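Local coordinates for VAL-1 (Chlorella virus, PDB 3GNE), which cleaves alginate by beta-elimination, as a family 14 polysaccharide lyase, at residues R38-V43 / G57-S62; G91-T96 / F215-F220; A113-M118 / V125-Y130. One frame throughout, in Å; residues are numbered along the deposited sequence.

Contact 1: R38-V43 / G57-S62; sequences RVVKAV and GGFSFS
V43 and G57-G58 join two layers of the beta-sandwich expected of this concanavalin-like lyase: 38-43 belongs to one antiparallel sheet, while 57-62 leads into a strand of the other. At G57 the link is a CA-H...O contact, its CA lying 3.3 Å from V43 O. The same oxygen then accepts a hydrogen bond from G58 N, with N and V43 O 2.8 Å apart and 160° at the hydrogen; the amide comes from above the carbonyl plane, 42° out of it. One water donates to both V43 O and G58 O, so V43 O is gripped twice, by an amide and by a water. S29 OG ties the same corner together, bonding to V43 N and G58 O.

From F59 onward the contact turns apolar. F59 CG stands between its backbone N and carbonyl carbon (chi1 71°), which carries the ring toward the facing sheet and V40, which comes from the opposite direction. V40 CG1, anti to its own backbone N, makes a CH-pi contact 3.5 Å from the F59 ring centroid, nearly on the ring normal. A42 CB meets the same ring at its edge. Next on this inner side comes F61, whose ring edge receives F59 in plane, F59 CE1 lying 3.9 Å from F61 CE2.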
ATOM      1  N   ARG A  38      16.243  -9.830   7.834  1.00 12.95           N
ATOM      2  CA  ARG A  38      16.687  -8.501   7.398  1.00 13.12           C
ATOM      3  C   ARG A  38      15.416  -7.670   7.265  1.00 10.37           C
ATOM      4  O   ARG A  38      14.545  -8.146   6.529  1.00 11.86           O
ATOM      5  CB  ARG A  38      17.485  -8.594   6.089  1.00 13.02           C
ATOM      6  CG  ARG A  38      18.331  -7.348   5.874  1.00 16.65           C
ATOM      7  CD  ARG A  38      19.510  -7.328   6.835  1.00 20.54           C
ATOM      8  NE  ARG A  38      20.421  -6.232   6.601  1.00 19.93           N
ATOM      9  CZ  ARG A  38      21.154  -5.528   7.447  1.00 16.54           C
ATOM     10  NH1 ARG A  38      21.148  -5.764   8.740  1.00 19.05           N
ATOM     11  NH2 ARG A  38      21.945  -4.536   7.054  1.00 20.86           N
ATOM     12  N   VAL A  39      15.316  -6.570   7.986  1.00  9.55           N
ATOM     13  CA  VAL A  39      14.081  -5.817   8.059  1.00  9.67           C
ATOM     14  C   VAL A  39      14.360  -4.337   7.889  1.00  9.41           C
ATOM     15  O   VAL A  39      15.485  -3.877   7.938  1.00 11.02           O
ATOM     16  CB  VAL A  39      13.425  -6.019   9.458  1.00 10.60           C
ATOM     17  CG1 VAL A  39      13.302  -7.501   9.792  1.00 12.56           C
ATOM     18  CG2 VAL A  39      14.195  -5.275  10.534  1.00 13.38           C
ATOM     19  N   VAL A  40      13.253  -3.572   7.709  1.00  9.20           N
ATOM     20  CA  VAL A  40      13.332  -2.137   7.966  1.00  8.70           C
ATOM     21  C   VAL A  40      12.631  -1.909   9.305  1.00  8.95           C
ATOM     22  O   VAL A  40      11.479  -2.305   9.504  1.00  9.55           O
ATOM     23  CB  VAL A  40      12.675  -1.282   6.871  1.00  9.34           C
ATOM     24  CG1 VAL A  40      12.905   0.197   7.198  1.00  9.45           C
ATOM     25  CG2 VAL A  40      13.260  -1.604   5.504  1.00 10.23           C
ATOM     26  N   LYS A  41      13.393  -1.296  10.233  1.00  9.05           N
ATOM     27  CA  LYS A  41      12.834  -0.819  11.491  1.00  9.27           C
ATOM     28  C   LYS A  41      12.204   0.545  11.172  1.00  8.57           C
ATOM     29  O   LYS A  41      12.947   1.506  10.937  1.00  9.84           O
ATOM     30  CB  LYS A  41      13.915  -0.705  12.548  1.00 10.48           C
ATOM     31  CG  LYS A  41      13.451  -0.200  13.918  1.00 13.27           C
ATOM     32  CD  LYS A  41      14.692   0.080  14.799  1.00 21.83           C
ATOM     33  CE  LYS A  41      14.359   0.263  16.250  1.00 29.15           C
ATOM     34  NZ  LYS A  41      15.522   0.091  17.166  1.00 49.32           N
ATOM     35  N   ALA A  42      10.899   0.566  11.125  1.00  8.69           N
ATOM     36  CA  ALA A  42      10.142   1.817  10.863  1.00  8.28           C
ATOM     37  C   ALA A  42       9.961   2.575  12.163  1.00  7.93           C
ATOM     38  O   ALA A  42       9.318   2.044  13.120  1.00 10.98           O
ATOM     39  CB  ALA A  42       8.776   1.477  10.296  1.00  9.70           C
ATOM     40  N   VAL A  43      10.532   3.758  12.203  1.00  7.70           N
ATOM     41  CA  VAL A  43      10.486   4.568  13.434  1.00  7.97           C
ATOM     42  C   VAL A  43       9.449   5.640  13.277  1.00  7.79           C
ATOM     43  O   VAL A  43       9.513   6.463  12.366  1.00  8.32           O
ATOM     44  CB  VAL A  43      11.872   5.177  13.668  1.00  9.62           C
ATOM     45  CG1 VAL A  43      11.834   6.207  14.794  1.00 10.16           C
ATOM     46  CG2 VAL A  43      12.884   4.077  13.970  1.00 11.00           C
ATOM     47  N   GLY A  57       8.249  10.385  10.914  1.00  7.34           N
ATOM     48  CA  GLY A  57       7.866   9.002  11.108  1.00  8.90           C
ATOM     49  C   GLY A  57       7.780   8.213   9.831  1.00  8.08           C
ATOM     50  O   GLY A  57       7.451   8.721   8.749  1.00  8.83           O
ATOM     51  N   GLY A  58       8.087   6.940   9.966  1.00  7.32           N
ATOM     52  CA  GLY A  58       7.972   5.957   8.886  1.00  7.55           C
ATOM     53  C   GLY A  58       9.130   6.026   7.915  1.00  7.86           C
ATOM     54  O   GLY A  58      10.203   6.506   8.218  1.00  8.24           O
ATOM     55  N   PHE A  59       8.837   5.522   6.696  1.00  7.10           N
ATOM     56  CA  PHE A  59       9.818   5.565   5.603  1.00  6.42           C
ATOM     57  C   PHE A  59       9.040   5.319   4.318  1.00  7.21           C
ATOM     58  O   PHE A  59       7.916   4.808   4.366  1.00  7.49           O
ATOM     59  CB  PHE A  59      10.983   4.579   5.757  1.00  7.59           C
ATOM     60  CG  PHE A  59      10.635   3.101   5.568  1.00  7.90           C
ATOM     61  CD1 PHE A  59      11.041   2.471   4.394  1.00  9.02           C
ATOM     62  CD2 PHE A  59       9.934   2.365   6.513  1.00  8.07           C
ATOM     63  CE1 PHE A  59      10.775   1.126   4.148  1.00  8.63           C
ATOM     64  CE2 PHE A  59       9.656   1.011   6.298  1.00  8.67           C
ATOM     65  CZ  PHE A  59      10.075   0.418   5.124  1.00 10.16           C
ATOM     66  N   SER A  60       9.683   5.670   3.208  1.00  6.83           N
ATOM     67  CA  SER A  60       9.019   5.481   1.914  1.00  7.41           C
ATOM     68  C   SER A  60      10.039   5.099   0.859  1.00  7.28           C
ATOM     69  O   SER A  60      11.215   5.354   1.000  1.00  7.76           O
ATOM     70  CB  SER A  60       8.280   6.778   1.525  1.00  7.18           C
ATOM     71  OG  SER A  60       9.201   7.804   1.263  1.00  8.95           O
ATOM     72  N   PHE A  61       9.474   4.529  -0.231  1.00  7.24           N
ATOM     73  CA  PHE A  61      10.277   4.315  -1.451  1.00  6.97           C
ATOM     74  C   PHE A  61       9.300   3.975  -2.569  1.00  7.11           C
ATOM     75  O   PHE A  61       8.185   3.574  -2.309  1.00  8.29           O
ATOM     76  CB  PHE A  61      11.328   3.201  -1.294  1.00  7.24           C
ATOM     77  CG  PHE A  61      10.782   1.821  -1.024  1.00  8.15           C
ATOM     78  CD1 PHE A  61      10.534   0.963  -2.117  1.00  8.17           C
ATOM     79  CD2 PHE A  61      10.583   1.345   0.263  1.00  8.80           C
ATOM     80  CE1 PHE A  61      10.091  -0.324  -1.908  1.00  8.70           C
ATOM     81  CE2 PHE A  61      10.087   0.060   0.506  1.00  8.95           C
ATOM     82  CZ  PHE A  61       9.861  -0.751  -0.608  1.00  9.80           C
ATOM     83  N   SER A  62       9.762   4.118  -3.824  0.50  6.02           N
ATOM     84  CA  SER A  62       8.970   3.553  -4.919  0.50  5.42           C
ATOM     85  C   SER A  62       9.820   2.491  -5.611  0.50  6.59           C
ATOM     86  O   SER A  62      11.037   2.433  -5.418  0.50 10.34           O
ATOM     87  CB  SER A  62       8.553   4.636  -5.912  0.50  5.56           C
ATOM     88  OG  SER A  62       9.713   5.261  -6.475  0.50  4.28           O
TER
HETATM   89  O   HOH W   1      11.268   7.726  10.530  1.00  9.41           O

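Contact 2: G91-T96 / F215-F220; sequences GKHGGT and FDWNTF
Between G91-T96 and F215-F220 the strands run antiparallel with their axes 4.6 Å apart, G95 and D216 forming a hydrogen-bonded pair and G94 and W217 a non-hydrogen-bonded one, and the register slips by one residue around H93. Here the H93 carbonyl serves two neighbours. It accepts N218 N in its own plane, at 3.1 Å between N218 N and H93 O, while the indole of W217 lies flat against H93 O, which stands 3.4 Å above the ring plane and over its centre. H93 CB packs on W217 CH2, the two side chains lying side by side. T219 OG1 donates to K92 O at 2.7 Å, nearly in line with the carbonyl, and also bonds to Y44 OH.

The other face of the sheet carries K92 and F220. The lysine chain, bent at its second torsion (63°), passes over the F220 ring: K92 CB sits above one face toward the rim, and K92 CD is 3.6 Å from F220 CZ. Its ammonium goes on to G222 O and a bound citrate. On the same face D216 salt-bridges R214 and, with N218, binds a glycerol. The two faces thus differ in kind: W217 and F215 join F75, W77 and F235 in the aromatic interior, whereas the K92 face offers charged and polar groups to small bound molecules, consistent with a cleft for an anionic polysaccharide.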
ATOM      1  N   GLY A  91      -3.349   4.123   9.590  1.00  6.92           N
ATOM      2  CA  GLY A  91      -2.170   4.630   8.903  1.00  7.70           C
ATOM      3  C   GLY A  91      -1.949   3.818   7.659  1.00  6.65           C
ATOM      4  O   GLY A  91      -2.725   2.898   7.349  1.00  7.52           O
ATOM      5  N   LYS A  92      -0.875   4.140   6.960  1.00  7.36           N
ATOM      6  CA  LYS A  92      -0.605   3.509   5.679  1.00  7.04           C
ATOM      7  C   LYS A  92       0.560   2.523   5.739  1.00  6.97           C
ATOM      8  O   LYS A  92       1.527   2.739   6.467  1.00  7.93           O
ATOM      9  CB  LYS A  92      -0.184   4.577   4.637  1.00  7.23           C
ATOM     10  CG  LYS A  92      -1.337   5.255   3.934  1.00  7.45           C
ATOM     11  CD  LYS A  92      -2.235   6.039   4.876  1.00  7.83           C
ATOM     12  CE  LYS A  92      -3.267   6.778   4.013  1.00  8.49           C
ATOM     13  NZ  LYS A  92      -4.258   7.453   4.943  1.00  8.30           N
ATOM     14  N   HIS A  93       0.475   1.530   4.869  1.00  7.45           N
ATOM     15  CA  HIS A  93       1.637   0.711   4.505  1.00  7.57           C
ATOM     16  C   HIS A  93       2.129   1.140   3.137  1.00  6.45           C
ATOM     17  O   HIS A  93       3.066   1.931   3.020  1.00  8.39           O
ATOM     18  CB  HIS A  93       1.266  -0.781   4.522  1.00  7.44           C
ATOM     19  CG  HIS A  93       1.185  -1.344   5.905  1.00  8.01           C
ATOM     20  ND1 HIS A  93       0.936  -2.687   6.081  1.00  9.35           N
ATOM     21  CD2 HIS A  93       1.296  -0.779   7.132  1.00  8.10           C
ATOM     22  CE1 HIS A  93       0.918  -2.904   7.386  1.00  9.22           C
ATOM     23  NE2 HIS A  93       1.120  -1.786   8.069  1.00  8.61           N
ATOM     24  N   GLY A  94       1.458   0.681   2.064  1.00  8.30           N
ATOM     25  CA  GLY A  94       1.831   1.028   0.707  1.00  7.82           C
ATOM     26  C   GLY A  94       0.925   0.291  -0.251  1.00  8.23           C
ATOM     27  O   GLY A  94      -0.050  -0.331   0.157  1.00  8.75           O
ATOM     28  N   GLY A  95       1.262   0.354  -1.533  1.00  7.40           N
ATOM     29  CA  GLY A  95       0.400  -0.342  -2.514  1.00  9.73           C
ATOM     30  C   GLY A  95       0.843   0.055  -3.903  1.00  8.82           C
ATOM     31  O   GLY A  95       1.990   0.386  -4.162  1.00  9.48           O
ATOM     32  N   THR A  96      -0.098  -0.025  -4.806  1.00  8.49           N
ATOM     33  CA  THR A  96       0.176   0.127  -6.221  0.50  9.72           C
ATOM     34  C   THR A  96      -0.465   1.376  -6.760  1.00  9.44           C
ATOM     35  O   THR A  96      -1.553   1.735  -6.354  1.00 14.05           O
ATOM     36  CB  THR A  96      -0.396  -1.142  -6.907  0.50 12.67           C
ATOM     37  OG1 THR A  96       0.081  -1.293  -8.212  0.50 26.30           O
ATOM     38  CG2 THR A  96      -1.894  -0.963  -6.963  0.50  8.75           C
ATOM     39  N   PHE A 215       5.038   0.316  -7.658  1.00  8.31           N
ATOM     40  CA  PHE A 215       4.815   0.078  -6.242  1.00  8.07           C
ATOM     41  C   PHE A 215       5.244   1.305  -5.467  1.00  8.64           C
ATOM     42  O   PHE A 215       6.326   1.849  -5.720  1.00 10.09           O
ATOM     43  CB  PHE A 215       5.670  -1.112  -5.782  1.00  8.99           C
ATOM     44  CG  PHE A 215       5.478  -1.492  -4.312  1.00 10.17           C
ATOM     45  CD1 PHE A 215       4.233  -1.915  -3.838  1.00 11.00           C
ATOM     46  CD2 PHE A 215       6.591  -1.405  -3.457  1.00 11.19           C
ATOM     47  CE1 PHE A 215       4.082  -2.295  -2.495  1.00 12.20           C
ATOM     48  CE2 PHE A 215       6.413  -1.819  -2.135  1.00 12.45           C
ATOM     49  CZ  PHE A 215       5.191  -2.265  -1.654  1.00 12.44           C
ATOM     50  N   ASP A 216       4.375   1.761  -4.565  1.00  7.06           N
ATOM     51  CA  ASP A 216       4.702   2.915  -3.772  1.00  7.20           C
ATOM     52  C   ASP A 216       4.565   2.520  -2.312  1.00  6.66           C
ATOM     53  O   ASP A 216       3.489   2.163  -1.834  1.00  7.75           O
ATOM     54  CB  ASP A 216       3.710   4.040  -4.090  1.00  8.38           C
ATOM     55  CG  ASP A 216       4.223   5.357  -3.522  1.00  8.80           C
ATOM     56  OD1 ASP A 216       5.052   6.021  -4.184  1.00 12.27           O
ATOM     57  OD2 ASP A 216       3.880   5.741  -2.405  1.00 10.43           O
ATOM     58  N   TRP A 217       5.668   2.572  -1.594  1.00  6.79           N
ATOM     59  CA  TRP A 217       5.732   2.291  -0.176  1.00  7.17           C
ATOM     60  C   TRP A 217       5.789   3.616   0.556  1.00  7.02           C
ATOM     61  O   TRP A 217       6.644   4.433   0.274  1.00  7.23           O
ATOM     62  CB  TRP A 217       6.990   1.471   0.179  1.00  7.70           C
ATOM     63  CG  TRP A 217       6.908   1.166   1.648  1.00  7.52           C
ATOM     64  CD1 TRP A 217       7.627   1.736   2.663  1.00  7.44           C
ATOM     65  CD2 TRP A 217       6.034   0.198   2.237  1.00  7.55           C
ATOM     66  NE1 TRP A 217       7.243   1.189   3.844  1.00  7.91           N
ATOM     67  CE2 TRP A 217       6.276   0.224   3.634  1.00  7.78           C
ATOM     68  CE3 TRP A 217       5.105  -0.698   1.731  1.00  7.89           C
ATOM     69  CZ2 TRP A 217       5.596  -0.606   4.537  1.00  8.32           C
ATOM     70  CZ3 TRP A 217       4.421  -1.532   2.628  1.00  9.23           C
ATOM     71  CH2 TRP A 217       4.680  -1.481   3.987  1.00  8.30           C
ATOM     72  N   ASN A 218       4.905   3.875   1.494  1.00  7.19           N
ATOM     73  CA  ASN A 218       5.006   5.115   2.260  1.00  7.13           C
ATOM     74  C   ASN A 218       4.198   4.917   3.527  1.00  6.19           C
ATOM     75  O   ASN A 218       2.988   5.021   3.537  1.00  7.37           O
ATOM     76  CB  ASN A 218       4.477   6.282   1.438  1.00  6.47           C
ATOM     77  CG  ASN A 218       4.876   7.594   2.080  1.00  7.46           C
ATOM     78  OD1 ASN A 218       5.308   7.650   3.219  1.00  8.93           O
ATOM     79  ND2 ASN A 218       4.737   8.656   1.317  1.00 14.00           N
ATOM     80  N   THR A 219       4.923   4.555   4.613  1.00  7.13           N
ATOM     81  CA  THR A 219       4.223   4.167   5.831  1.00  6.95           C
ATOM     82  C   THR A 219       4.288   5.317   6.832  1.00  6.82           C
ATOM     83  O   THR A 219       5.321   5.941   7.055  1.00  7.66           O
ATOM     84  CB  THR A 219       4.805   2.873   6.405  1.00  7.29           C
ATOM     85  OG1 THR A 219       4.014   2.517   7.572  1.00  7.85           O
ATOM     86  CG2 THR A 219       6.269   2.948   6.860  1.00  8.80           C
ATOM     87  N   PHE A 220       3.118   5.629   7.383  1.00  6.65           N
ATOM     88  CA  PHE A 220       2.954   6.765   8.308  1.00  7.16           C
ATOM     89  C   PHE A 220       1.613   6.660   8.944  1.00  6.54           C
ATOM     90  O   PHE A 220       0.710   5.970   8.396  1.00  7.56           O
ATOM     91  CB  PHE A 220       3.106   8.105   7.536  1.00  7.38           C
ATOM     92  CG  PHE A 220       2.126   8.262   6.396  1.00  7.63           C
ATOM     93  CD1 PHE A 220       2.513   7.854   5.105  1.00  8.72           C
ATOM     94  CD2 PHE A 220       0.838   8.801   6.598  1.00  7.80           C
ATOM     95  CE1 PHE A 220       1.605   7.979   4.058  1.00  8.29           C
ATOM     96  CE2 PHE A 220      -0.043   8.929   5.541  1.00  8.19           C
ATOM     97  CZ  PHE A 220       0.343   8.514   4.259  1.00  8.27           C
TER

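Contact 3: A113-M118 / V125-Y130; sequences ASNRIM and VIDYIY. With FLC (citrate anion), chain C.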
ATOM      1  N   ALA A 113      -4.665   6.444 -10.383  1.00  7.93           N
ATOM      2  CA  ALA A 113      -5.403   5.808  -9.289  1.00  7.89           C
ATOM      3  C   ALA A 113      -4.408   5.123  -8.380  1.00  7.71           C
ATOM      4  O   ALA A 113      -3.243   4.920  -8.727  1.00  8.23           O
ATOM      5  CB  ALA A 113      -6.372   4.744  -9.827  1.00  8.83           C
ATOM      6  N   SER A 114      -4.874   4.742  -7.187  1.00  7.50           N
ATOM      7  CA  SER A 114      -3.962   4.001  -6.301  1.00  7.60           C
ATOM      8  C   SER A 114      -4.781   3.011  -5.449  1.00  7.42           C
ATOM      9  O   SER A 114      -5.978   3.217  -5.165  1.00  8.52           O
ATOM     10  CB  SER A 114      -3.111   4.897  -5.386  1.00  8.55           C
ATOM     11  OG  SER A 114      -4.021   5.622  -4.537  1.00  8.66           O
ATOM     12  N   ASN A 115      -4.059   1.938  -5.079  1.00  8.04           N
ATOM     13  CA  ASN A 115      -4.620   0.815  -4.315  1.00  8.17           C
ATOM     14  C   ASN A 115      -3.676   0.543  -3.163  1.00  7.27           C
ATOM     15  O   ASN A 115      -2.586   0.025  -3.439  1.00  9.28           O
ATOM     16  CB  ASN A 115      -4.723  -0.416  -5.238  1.00  8.37           C
ATOM     17  CG  ASN A 115      -5.605  -1.494  -4.652  1.00  8.65           C
ATOM     18  OD1 ASN A 115      -6.434  -1.159  -3.788  1.00  9.19           O
ATOM     19  ND2 ASN A 115      -5.419  -2.734  -5.081  1.00  9.94           N
ATOM     20  N   ARG A 116      -4.044   0.921  -1.941  1.00  7.17           N
ATOM     21  CA  ARG A 116      -3.110   0.812  -0.837  1.00  8.19           C
ATOM     22  C   ARG A 116      -3.704   0.024   0.317  1.00  7.60           C
ATOM     23  O   ARG A 116      -4.910  -0.061   0.483  1.00  8.67           O
ATOM     24  CB  ARG A 116      -2.736   2.192  -0.308  1.00  7.64           C
ATOM     25  CG  ARG A 116      -1.762   2.922  -1.239  1.00  8.10           C
ATOM     26  CD  ARG A 116      -1.298   4.266  -0.617  1.00  8.31           C
ATOM     27  NE  ARG A 116      -2.476   5.197  -0.698  1.00  7.58           N
ATOM     28  CZ  ARG A 116      -2.511   6.406  -0.147  1.00  6.36           C
ATOM     29  NH1 ARG A 116      -1.455   6.846   0.575  1.00  8.08           N
ATOM     30  NH2 ARG A 116      -3.574   7.220  -0.274  1.00  7.60           N
ATOM     31  N   ILE A 117      -2.799  -0.509   1.143  1.00  7.74           N
ATOM     32  CA  ILE A 117      -3.184  -1.050   2.433  1.00  6.99           C
ATOM     33  C   ILE A 117      -3.100   0.039   3.481  1.00  7.62           C
ATOM     34  O   ILE A 117      -2.053   0.752   3.578  1.00  7.33           O
ATOM     35  CB  ILE A 117      -2.188  -2.170   2.841  1.00  7.56           C
ATOM     36  CG1 ILE A 117      -2.325  -3.401   1.939  1.00  8.12           C
ATOM     37  CG2 ILE A 117      -2.374  -2.501   4.320  1.00  8.69           C
ATOM     38  CD1 ILE A 117      -3.621  -4.201   2.127  1.00  9.58           C
ATOM     39  N   MET A 118      -4.147   0.169   4.287  0.50  7.31           N
ATOM     40  CA  MET A 118      -4.084   0.909   5.534  0.50  6.59           C
ATOM     41  C   MET A 118      -4.339  -0.038   6.711  0.50  7.28           C
ATOM     42  O   MET A 118      -5.135  -0.961   6.638  0.50  5.98           O
ATOM     43  CB  MET A 118      -5.154   1.993   5.659  0.50  8.00           C
ATOM     44  CG  MET A 118      -4.739   3.294   4.956  0.50  7.62           C
ATOM     45  SD  MET A 118      -6.021   4.565   5.180  0.50  9.47           S
ATOM     46  CE  MET A 118      -5.856   4.964   6.919  0.50  7.14           C
ATOM     47  N   VAL A 125      -7.411  -3.817   9.203  1.00  8.93           N
ATOM     48  CA  VAL A 125      -6.847  -3.567   7.896  1.00  8.13           C
ATOM     49  C   VAL A 125      -7.976  -3.191   6.970  1.00  8.29           C
ATOM     50  O   VAL A 125      -9.076  -3.746   7.089  1.00  9.11           O
ATOM     51  CB  VAL A 125      -6.060  -4.798   7.372  1.00  9.03           C
ATOM     52  CG1 VAL A 125      -5.530  -4.600   5.942  1.00 11.23           C
ATOM     53  CG2 VAL A 125      -4.898  -5.092   8.316  1.00 10.27           C
ATOM     54  N   ILE A 126      -7.675  -2.300   6.027  1.00  8.16           N
ATOM     55  CA  ILE A 126      -8.584  -2.055   4.898  1.00  8.46           C
ATOM     56  C   ILE A 126      -7.764  -1.934   3.630  1.00  8.30           C
ATOM     57  O   ILE A 126      -6.584  -1.647   3.610  1.00  9.11           O
ATOM     58  CB  ILE A 126      -9.405  -0.749   5.047  1.00  8.24           C
ATOM     59  CG1 ILE A 126      -8.499   0.458   5.300  1.00  8.92           C
ATOM     60  CG2 ILE A 126     -10.445  -0.883   6.157  1.00  9.43           C
ATOM     61  CD1 ILE A 126      -9.201   1.803   5.093  1.00  9.69           C
ATOM     62  N   ASP A 127      -8.479  -2.173   2.495  1.00  8.26           N
ATOM     63  CA  ASP A 127      -8.075  -1.711   1.192  1.00  8.06           C
ATOM     64  C   ASP A 127      -8.419  -0.224   1.092  1.00  8.83           C
ATOM     65  O   ASP A 127      -9.473   0.165   1.572  1.00 10.10           O
ATOM     66  CB  ASP A 127      -8.853  -2.510   0.140  1.00  8.33           C
ATOM     67  CG  ASP A 127      -8.311  -2.388  -1.249  1.00  9.38           C
ATOM     68  OD1 ASP A 127      -7.196  -1.804  -1.424  1.00  9.69           O
ATOM     69  OD2 ASP A 127      -8.999  -2.792  -2.184  1.00 12.75           O
ATOM     70  N   TYR A 128      -7.561   0.586   0.509  1.00  7.70           N
ATOM     71  CA  TYR A 128      -7.769   2.034   0.498  1.00  7.84           C
ATOM     72  C   TYR A 128      -7.471   2.569  -0.913  1.00  7.03           C
ATOM     73  O   TYR A 128      -6.319   2.536  -1.358  1.00  7.63           O
ATOM     74  CB  TYR A 128      -6.854   2.645   1.540  1.00  7.85           C
ATOM     75  CG  TYR A 128      -7.080   4.121   1.776  1.00  7.87           C
ATOM     76  CD1 TYR A 128      -8.322   4.574   2.277  1.00  8.17           C
ATOM     77  CD2 TYR A 128      -6.056   5.037   1.509  1.00  7.21           C
ATOM     78  CE1 TYR A 128      -8.558   5.930   2.498  1.00  9.26           C
ATOM     79  CE2 TYR A 128      -6.282   6.392   1.767  1.00  8.57           C
ATOM     80  CZ  TYR A 128      -7.514   6.844   2.249  1.00  9.04           C
ATOM     81  OH  TYR A 128      -7.769   8.162   2.512  1.00 10.04           O
ATOM     82  N   ILE A 129      -8.498   2.999  -1.587  1.00  7.74           N
ATOM     83  CA  ILE A 129      -8.429   3.288  -3.022  1.00  7.58           C
ATOM     84  C   ILE A 129      -8.659   4.757  -3.301  1.00  7.53           C
ATOM     85  O   ILE A 129      -9.655   5.327  -2.841  1.00  7.78           O
ATOM     86  CB  ILE A 129      -9.489   2.438  -3.774  1.00  8.41           C
ATOM     87  CG1 ILE A 129      -9.198   0.954  -3.549  1.00  9.36           C
ATOM     88  CG2 ILE A 129      -9.505   2.814  -5.275  1.00 10.38           C
ATOM     89  CD1 ILE A 129     -10.182   0.010  -4.255  1.00 11.64           C
ATOM     90  N   TYR A 130      -7.821   5.363  -4.132  1.00  7.19           N
ATOM     91  CA  TYR A 130      -8.102   6.654  -4.754  1.00  7.16           C
ATOM     92  C   TYR A 130      -8.414   6.341  -6.222  1.00  7.45           C
ATOM     93  O   TYR A 130      -7.468   5.949  -6.953  1.00  8.55           O
ATOM     94  CB  TYR A 130      -6.909   7.595  -4.707  1.00  8.19           C
ATOM     95  CG  TYR A 130      -6.818   8.524  -3.505  1.00  8.32           C
ATOM     96  CD1 TYR A 130      -6.604   8.036  -2.206  1.00  8.27           C
ATOM     97  CD2 TYR A 130      -6.865   9.900  -3.683  1.00  9.03           C
ATOM     98  CE1 TYR A 130      -6.501   8.923  -1.122  1.00  7.88           C
ATOM     99  CE2 TYR A 130      -6.775  10.760  -2.601  1.00  8.72           C
ATOM    100  CZ  TYR A 130      -6.588  10.272  -1.333  1.00  8.71           C
ATOM    101  OH  TYR A 130      -6.486  11.192  -0.300  1.00  8.51           O
TER
HETATM  102  CAC FLC C 501      -2.853  10.058   1.688  1.00  8.30           C
HETATM  103  CA  FLC C 501      -3.234  11.364   2.360  1.00  9.74           C
HETATM  104  CB  FLC C 501      -4.129  11.089   3.574  1.00  8.48           C
HETATM  105  CBC FLC C 501      -5.388  10.405   3.044  1.00  8.34           C
HETATM  106  CG  FLC C 501      -4.499  12.424   4.214  1.00  9.65           C
HETATM  107  CGC FLC C 501      -5.409  12.307   5.446  1.00 10.92           C
HETATM  108  OA1 FLC C 501      -2.162   9.261   2.301  1.00 11.46           O
HETATM  109  OA2 FLC C 501      -3.267   9.871   0.558  1.00 10.69           O
HETATM  110  OB1 FLC C 501      -5.513   9.190   3.293  1.00  9.31           O
HETATM  111  OB2 FLC C 501      -6.189  11.076   2.345  1.00  9.27           O
HETATM  112  OG1 FLC C 501      -6.049  11.274   5.621  1.00 12.64           O
HETATM  113  OG2 FLC C 501      -5.484  13.325   6.192  1.00 14.78           O
HETATM  114  OHB FLC C 501      -3.411  10.299   4.505  1.00  9.03           O
HETATM  115  O   HOH W   2      -4.867   4.863  -2.043  1.00  8.43           O
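R116 and Y128 form the middle hydrogen-bonded pair of a beta hairpin, flanked by S114 with Y130 and M118 with I126; six backbone hydrogen bonds join the two strands. The close-packed part lies on the face of these residues. In one of its two conformers M118 makes a Met-aromatic contact, SD 3.5 Å from the Y128 ring centroid and almost on the normal, while M118 CB rests on I126 CG1 at 3.7 Å. R116 runs alongside Y128, and the bend at its third torsion (-72°) turns the guanidinium so that NH2 comes to the Y128 ring edge, 3.5 Å from Y128 CE2.

Farther out, the same face is completed by a water and a citrate, probably from the crystallisation liquor. R116 holds one citrate carboxylate by two bonds, NH2 to FLC OA2 at 2.8 Å and NH1 to FLC OA1 at 3.1 Å. A second carboxylate takes Y128 OH on OB1, at 2.6 Å, and Y130 OH on OB2, at 2.7 Å. Water 2, in the plane of the guanidinium at its edge, accepts from R116 NE and donates to S114 OG and Y128 O; with the two citrate bonds it restrains the turn of the group. S114 OG also bonds to A103 O. This anion-binding surface is consistent with a site for the uronate carboxylates of alginate.

On the interior face N115 and D127 form a buried polar pair, crossing at about a right angle, N115 OD1 2.6 Å from D127 OD1. N115 ND2 is anchored on T172 OG1 and S188 OG, D127 OD2 on S188 OG.

K92, G105 and H147 complete the citrate site, and H108 stacks on Y130. Strand 91-99 pairs with 113-118 on one side and strand 149-151 with 125-130 on the other, while strands 166-173 and 186-192 of the opposing sheet cover I117 and D127.

All three contacts are buried and reach the same seven-stranded sheet, but contact 2 lies nearest the chain centre (about 4 Å between centres, against 6 Å for contact 3 and 13 Å for contact 1), so contact 1 is buried yet peripheral. Only contact 1 spans the two layers; the others are ladders within the sheet. Contacts 1 and 2 meet where strand 59-63 pairs with 212-221, and contacts 2 and 3 share the seam between 91-99 and 112-119. Contact 1 combines apolar packing with a polar glycine corner; contact 2 has an aromatic inner face and a polar outer one; contact 3 carries most of the citrate bonds.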